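Local structure of Lem22 (Legionella pneumophila subsp. pneumophila ATCC 43290, 5WD9) at residues E7-K21 / F34-M46. The protein is a bacterial effector of Legionella whose precise activity is not established, probably acting through protein binding. Residues are numbered along the deposited sequence; the frame is centred on the assembly and turned at random.
Sequences ELTRLKEYMEDQIAK and FLENAHTEHFVKM
Glu7 and Lys45 bridge an antiparallel helix pair, the first hairpin of a three-helix bundle that helix 58-87 completes; the pair illustrates how a helix-helix interface joins a polar, partly open side to an apolar side turned to the bundle interior. Lys45 NZ forms a 2.8 Å salt bridge with Glu7 OE1, coming from above the carboxylate plane, while Arg10 adds only charge from longer range, no N-H of its guanidinium pointing at that oxygen. Beside it Leu11, its chi1 of 173° setting CD1 against the backbone at Glu41 and His42 and CD2 against Met46, acts as a knob in the hole formed by Glu41, His42, Lys45 and Met46, with CD2 3.7 Å from Met46 SD. Tyr14 lies between two methylenes, Glu41 CG over one face and Gln18 CG over the other, and a water joins its OH to Glu41 OE1. On the buried side Met15 SD reaches the edge of the His42 ring, which also stacks with Tyr71 of helix 58-87. The helices come close here, Met15 CA lying 4.8 Å from Ala38 CA. Gln18 OE1 accepts a 3.0 Å hydrogen bond from Asn37 ND2, nearly straight at 164°, while Lys33 holds Asn37 OD1. Finally, Lys21 CB sits squarely over the Phe34 ring, 3.6 Å from its centroid, as Gln18 OE1 touches the ring edge at CD1.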
loop_
_atom_site.group_PDB
_atom_site.type_symbol
_atom_site.label_atom_id
_atom_site.label_comp_id
_atom_site.label_asym_id
_atom_site.label_seq_id
_atom_site.Cartn_x
_atom_site.Cartn_y
_atom_site.Cartn_z
ATOM N N GLU A 7 -7.690 -1.737 -11.711
ATOM C CA GLU A 7 -7.555 -1.058 -10.428
ATOM C C GLU A 7 -6.513 -1.734 -9.553
ATOM O O GLU A 7 -5.714 -1.053 -8.898
ATOM C CB GLU A 7 -8.900 -0.979 -9.713
ATOM C CG GLU A 7 -9.928 -0.113 -10.432
ATOM C CD GLU A 7 -9.682 1.384 -10.313
ATOM O OE1 GLU A 7 -8.762 1.816 -9.587
ATOM O OE2 GLU A 7 -10.433 2.145 -10.964
ATOM N N LEU A 8 -6.481 -3.066 -9.538
ATOM C CA LEU A 8 -5.496 -3.748 -8.708
ATOM C C LEU A 8 -4.093 -3.614 -9.283
ATOM O O LEU A 8 -3.123 -3.509 -8.526
ATOM C CB LEU A 8 -5.879 -5.212 -8.499
ATOM C CG LEU A 8 -7.101 -5.401 -7.603
ATOM C CD1 LEU A 8 -7.269 -6.874 -7.293
ATOM C CD2 LEU A 8 -6.995 -4.578 -6.318
ATOM N N THR A 9 -3.957 -3.613 -10.610
ATOM C CA THR A 9 -2.660 -3.356 -11.222
ATOM C C THR A 9 -2.144 -1.983 -10.813
ATOM O O THR A 9 -0.998 -1.837 -10.380
ATOM C CB THR A 9 -2.781 -3.455 -12.743
ATOM O OG1 THR A 9 -3.153 -4.795 -13.089
ATOM C CG2 THR A 9 -1.457 -3.130 -13.417
ATOM N N ARG A 10 -3.001 -0.971 -10.912
ATOM C CA ARG A 10 -2.601 0.369 -10.508
ATOM C C ARG A 10 -2.260 0.421 -9.032
ATOM O O ARG A 10 -1.276 1.057 -8.649
ATOM C CB ARG A 10 -3.704 1.381 -10.825
ATOM C CG ARG A 10 -3.717 1.844 -12.280
ATOM C CD ARG A 10 -4.829 2.882 -12.573
ATOM N NE ARG A 10 -4.990 3.839 -11.485
ATOM C CZ ARG A 10 -6.131 4.442 -11.176
ATOM N NH1 ARG A 10 -7.238 4.212 -11.873
ATOM N NH2 ARG A 10 -6.171 5.260 -10.147
ATOM N N LEU A 11 -3.055 -0.240 -8.182
ATOM C CA LEU A 11 -2.825 -0.167 -6.744
ATOM C C LEU A 11 -1.499 -0.818 -6.384
ATOM O O LEU A 11 -0.720 -0.266 -5.593
ATOM C CB LEU A 11 -3.964 -0.828 -5.971
ATOM C CG LEU A 11 -3.700 -0.938 -4.463
ATOM C CD1 LEU A 11 -3.625 0.422 -3.809
ATOM C CD2 LEU A 11 -4.752 -1.809 -3.803
ATOM N N LYS A 12 -1.236 -2.002 -6.936
ATOM C CA LYS A 12 0.007 -2.690 -6.635
ATOM C C LYS A 12 1.190 -1.794 -6.954
ATOM O O LYS A 12 2.097 -1.603 -6.132
ATOM C CB LYS A 12 0.068 -3.992 -7.439
ATOM C CG LYS A 12 1.225 -4.911 -7.083
ATOM C CD LYS A 12 2.481 -4.614 -7.878
ATOM C CE LYS A 12 3.525 -5.709 -7.654
ATOM N NZ LYS A 12 4.828 -5.380 -8.281
ATOM N N GLU A 13 1.184 -1.219 -8.147
ATOM C CA GLU A 13 2.330 -0.431 -8.560
ATOM C C GLU A 13 2.383 0.904 -7.836
ATOM O O GLU A 13 3.478 1.395 -7.552
ATOM C CB GLU A 13 2.344 -0.287 -10.070
ATOM C CG GLU A 13 2.496 -1.639 -10.726
ATOM C CD GLU A 13 2.717 -1.559 -12.205
ATOM O OE1 GLU A 13 2.948 -0.446 -12.726
ATOM O OE2 GLU A 13 2.670 -2.633 -12.838
ATOM N N TYR A 14 1.223 1.475 -7.500
ATOM C CA TYR A 14 1.186 2.695 -6.697
ATOM C C TYR A 14 1.833 2.458 -5.337
ATOM O O TYR A 14 2.681 3.234 -4.897
ATOM C CB TYR A 14 -0.272 3.134 -6.537
ATOM C CG TYR A 14 -0.454 4.388 -5.717
ATOM C CD1 TYR A 14 -0.587 5.615 -6.334
ATOM C CD2 TYR A 14 -0.513 4.348 -4.329
ATOM C CE1 TYR A 14 -0.765 6.765 -5.593
ATOM C CE2 TYR A 14 -0.684 5.498 -3.589
ATOM C CZ TYR A 14 -0.816 6.687 -4.229
ATOM O OH TYR A 14 -0.979 7.846 -3.483
ATOM N N MET A 15 1.450 1.374 -4.670
ATOM C CA MET A 15 2.009 1.083 -3.354
ATOM C C MET A 15 3.502 0.821 -3.435
ATOM O O MET A 15 4.267 1.306 -2.596
ATOM C CB MET A 15 1.302 -0.116 -2.731
ATOM C CG MET A 15 -0.142 0.153 -2.340
ATOM S SD MET A 15 -0.927 -1.301 -1.611
ATOM C CE MET A 15 -0.251 -1.230 0.054
ATOM N N GLU A 16 3.935 0.046 -4.433
ATOM C CA GLU A 16 5.359 -0.233 -4.574
ATOM C C GLU A 16 6.138 1.057 -4.788
ATOM O O GLU A 16 7.197 1.261 -4.181
ATOM C CB GLU A 16 5.585 -1.213 -5.724
ATOM C CG GLU A 16 7.020 -1.688 -5.851
ATOM C CD GLU A 16 7.136 -2.952 -6.675
ATOM O OE1 GLU A 16 6.188 -3.770 -6.657
ATOM O OE2 GLU A 16 8.176 -3.121 -7.346
ATOM N N ASP A 17 5.608 1.950 -5.623
ATOM C CA ASP A 17 6.252 3.228 -5.899
ATOM C C ASP A 17 6.347 4.079 -4.642
ATOM O O ASP A 17 7.395 4.660 -4.352
ATOM C CB ASP A 17 5.448 3.958 -6.974
ATOM C CG ASP A 17 5.997 5.314 -7.292
ATOM O OD1 ASP A 17 6.968 5.373 -8.067
ATOM O OD2 ASP A 17 5.463 6.322 -6.777
ATOM N N GLN A 18 5.256 4.183 -3.887
ATOM C CA GLN A 18 5.281 5.015 -2.689
ATOM C C GLN A 18 6.177 4.427 -1.607
ATOM O O GLN A 18 6.878 5.166 -0.913
ATOM C CB GLN A 18 3.862 5.220 -2.175
ATOM C CG GLN A 18 2.938 5.931 -3.163
ATOM C CD GLN A 18 3.388 7.353 -3.446
ATOM O OE1 GLN A 18 3.171 8.245 -2.627
ATOM N NE2 GLN A 18 4.010 7.572 -4.599
ATOM N N ILE A 19 6.176 3.107 -1.454
ATOM C CA ILE A 19 7.043 2.472 -0.469
ATOM C C ILE A 19 8.502 2.710 -0.829
ATOM O O ILE A 19 9.334 3.015 0.038
ATOM C CB ILE A 19 6.701 0.974 -0.357
ATOM C CG1 ILE A 19 5.359 0.808 0.352
ATOM C CG2 ILE A 19 7.828 0.200 0.351
ATOM C CD1 ILE A 19 4.721 -0.579 0.195
ATOM N N ALA A 20 8.829 2.619 -2.120
ATOM C CA ALA A 20 10.198 2.878 -2.556
ATOM C C ALA A 20 10.597 4.322 -2.271
ATOM O O ALA A 20 11.703 4.589 -1.782
ATOM C CB ALA A 20 10.341 2.536 -4.039
ATOM N N LYS A 21 9.699 5.270 -2.536
ATOM C CA LYS A 21 10.025 6.669 -2.279
ATOM C C LYS A 21 10.152 6.945 -0.787
ATOM O O LYS A 21 10.982 7.767 -0.371
ATOM C CB LYS A 21 8.969 7.569 -2.911
ATOM C CG LYS A 21 9.080 7.591 -4.428
ATOM C CD LYS A 21 7.877 8.187 -5.112
ATOM C CE LYS A 21 8.123 8.265 -6.609
ATOM N NZ LYS A 21 6.843 8.566 -7.291
ATOM N N PHE A 34 4.654 9.498 2.085
ATOM C CA PHE A 34 4.606 8.436 1.079
ATOM C C PHE A 34 3.933 7.186 1.632
ATOM O O PHE A 34 3.126 6.545 0.941
ATOM C CB PHE A 34 6.019 8.103 0.597
ATOM C CG PHE A 34 6.633 9.164 -0.263
ATOM C CD1 PHE A 34 6.025 9.551 -1.453
ATOM C CD2 PHE A 34 7.819 9.780 0.110
ATOM C CE1 PHE A 34 6.583 10.527 -2.252
ATOM C CE2 PHE A 34 8.384 10.756 -0.690
ATOM C CZ PHE A 34 7.765 11.123 -1.872
ATOM N N LEU A 35 4.263 6.814 2.870
ATOM C CA LEU A 35 3.658 5.630 3.467
ATOM C C LEU A 35 2.165 5.819 3.677
ATOM O O LEU A 35 1.377 4.891 3.449
ATOM C CB LEU A 35 4.369 5.293 4.780
ATOM C CG LEU A 35 5.827 4.859 4.586
ATOM C CD1 LEU A 35 6.513 4.768 5.941
ATOM C CD2 LEU A 35 5.907 3.530 3.860
ATOM N N GLU A 36 1.752 7.016 4.100
ATOM C CA GLU A 36 0.329 7.268 4.273
ATOM C C GLU A 36 -0.390 7.268 2.939
ATOM O O GLU A 36 -1.548 6.852 2.873
ATOM C CB GLU A 36 0.098 8.566 5.045
ATOM C CG GLU A 36 0.350 8.430 6.557
ATOM C CD GLU A 36 -0.568 7.429 7.284
ATOM O OE1 GLU A 36 -1.510 6.865 6.677
ATOM O OE2 GLU A 36 -0.336 7.195 8.491
ATOM N N ASN A 37 0.264 7.721 1.868
ATOM C CA ASN A 37 -0.345 7.622 0.543
ATOM C C ASN A 37 -0.601 6.169 0.181
ATOM O O ASN A 37 -1.685 5.826 -0.298
ATOM C CB ASN A 37 0.562 8.241 -0.514
ATOM C CG ASN A 37 0.564 9.738 -0.490
ATOM O OD1 ASN A 37 -0.305 10.389 0.098
ATOM N ND2 ASN A 37 1.564 10.303 -1.134
ATOM N N ALA A 38 0.391 5.302 0.396
ATOM C CA ALA A 38 0.188 3.875 0.155
ATOM C C ALA A 38 -0.964 3.353 0.995
ATOM O O ALA A 38 -1.797 2.575 0.517
ATOM C CB ALA A 38 1.460 3.092 0.478
ATOM N N HIS A 39 -1.045 3.787 2.246
ATOM C CA HIS A 39 -2.102 3.339 3.135
ATOM C C HIS A 39 -3.469 3.777 2.631
ATOM O O HIS A 39 -4.417 2.976 2.581
ATOM C CB HIS A 39 -1.845 3.907 4.533
ATOM C CG HIS A 39 -2.773 3.376 5.573
ATOM N ND1 HIS A 39 -4.075 3.802 5.701
ATOM C CD2 HIS A 39 -2.596 2.415 6.511
ATOM C CE1 HIS A 39 -4.656 3.141 6.692
ATOM N NE2 HIS A 39 -3.778 2.293 7.195
ATOM N N THR A 40 -3.599 5.066 2.299
ATOM C CA THR A 40 -4.868 5.601 1.832
ATOM C C THR A 40 -5.332 4.861 0.594
ATOM O O THR A 40 -6.498 4.465 0.486
ATOM C CB THR A 40 -4.708 7.083 1.513
ATOM O OG1 THR A 40 -4.310 7.767 2.710
ATOM C CG2 THR A 40 -6.024 7.667 0.994
ATOM N N GLU A 41 -4.441 4.694 -0.379
ATOM C CA GLU A 41 -4.851 4.093 -1.631
ATOM C C GLU A 41 -5.273 2.653 -1.418
ATOM O O GLU A 41 -6.276 2.205 -1.975
ATOM C CB GLU A 41 -3.713 4.183 -2.636
ATOM C CG GLU A 41 -4.174 4.109 -4.079
ATOM C CD GLU A 41 -5.045 5.270 -4.527
ATOM O OE1 GLU A 41 -5.144 6.279 -3.796
ATOM O OE2 GLU A 41 -5.648 5.168 -5.599
ATOM N N HIS A 42 -4.537 1.921 -0.587
ATOM C CA HIS A 42 -4.914 0.554 -0.267
ATOM C C HIS A 42 -6.286 0.503 0.402
ATOM O O HIS A 42 -7.135 -0.328 0.049
ATOM C CB HIS A 42 -3.823 -0.079 0.601
ATOM C CG HIS A 42 -4.118 -1.487 1.004
ATOM N ND1 HIS A 42 -4.843 -1.804 2.133
ATOM C CD2 HIS A 42 -3.784 -2.668 0.427
ATOM C CE1 HIS A 42 -4.938 -3.118 2.239
ATOM N NE2 HIS A 42 -4.297 -3.663 1.218
ATOM N N PHE A 43 -6.529 1.387 1.370
ATOM C CA PHE A 43 -7.806 1.353 2.067
ATOM C C PHE A 43 -8.954 1.632 1.114
ATOM O O PHE A 43 -9.968 0.921 1.116
ATOM C CB PHE A 43 -7.818 2.352 3.220
ATOM C CG PHE A 43 -9.146 2.435 3.890
ATOM C CD1 PHE A 43 -9.559 1.430 4.748
ATOM C CD2 PHE A 43 -10.018 3.469 3.612
ATOM C CE1 PHE A 43 -10.797 1.485 5.355
ATOM C CE2 PHE A 43 -11.266 3.524 4.219
ATOM C CZ PHE A 43 -11.648 2.535 5.091
ATOM N N VAL A 44 -8.817 2.670 0.293
ATOM C CA VAL A 44 -9.897 3.030 -0.621
ATOM C C VAL A 44 -10.137 1.915 -1.634
ATOM O O VAL A 44 -11.267 1.454 -1.837
ATOM C CB VAL A 44 -9.577 4.371 -1.305
ATOM C CG1 VAL A 44 -10.578 4.653 -2.426
ATOM C CG2 VAL A 44 -9.541 5.509 -0.282
ATOM N N LYS A 45 -9.078 1.445 -2.271
ATOM C CA LYS A 45 -9.243 0.519 -3.391
ATOM C C LYS A 45 -9.594 -0.889 -2.930
ATOM O O LYS A 45 -10.377 -1.580 -3.584
ATOM C CB LYS A 45 -7.981 0.507 -4.255
ATOM C CG LYS A 45 -7.719 1.822 -4.987
ATOM C CD LYS A 45 -8.794 2.142 -6.003
ATOM C CE LYS A 45 -8.538 3.509 -6.609
ATOM N NZ LYS A 45 -9.489 3.736 -7.724
ATOM N N MET A 46 -9.017 -1.352 -1.826
ATOM C CA MET A 46 -9.389 -2.685 -1.360
ATOM C C MET A 46 -10.792 -2.704 -0.779
ATOM O O MET A 46 -11.481 -3.727 -0.873
ATOM C CB MET A 46 -8.356 -3.212 -0.372
ATOM C CG MET A 46 -6.971 -3.374 -0.980
ATOM S SD MET A 46 -6.898 -4.512 -2.394
ATOM C CE MET A 46 -7.257 -6.065 -1.578
HETATM O O HOH W 1 -3.566 7.836 -2.203
#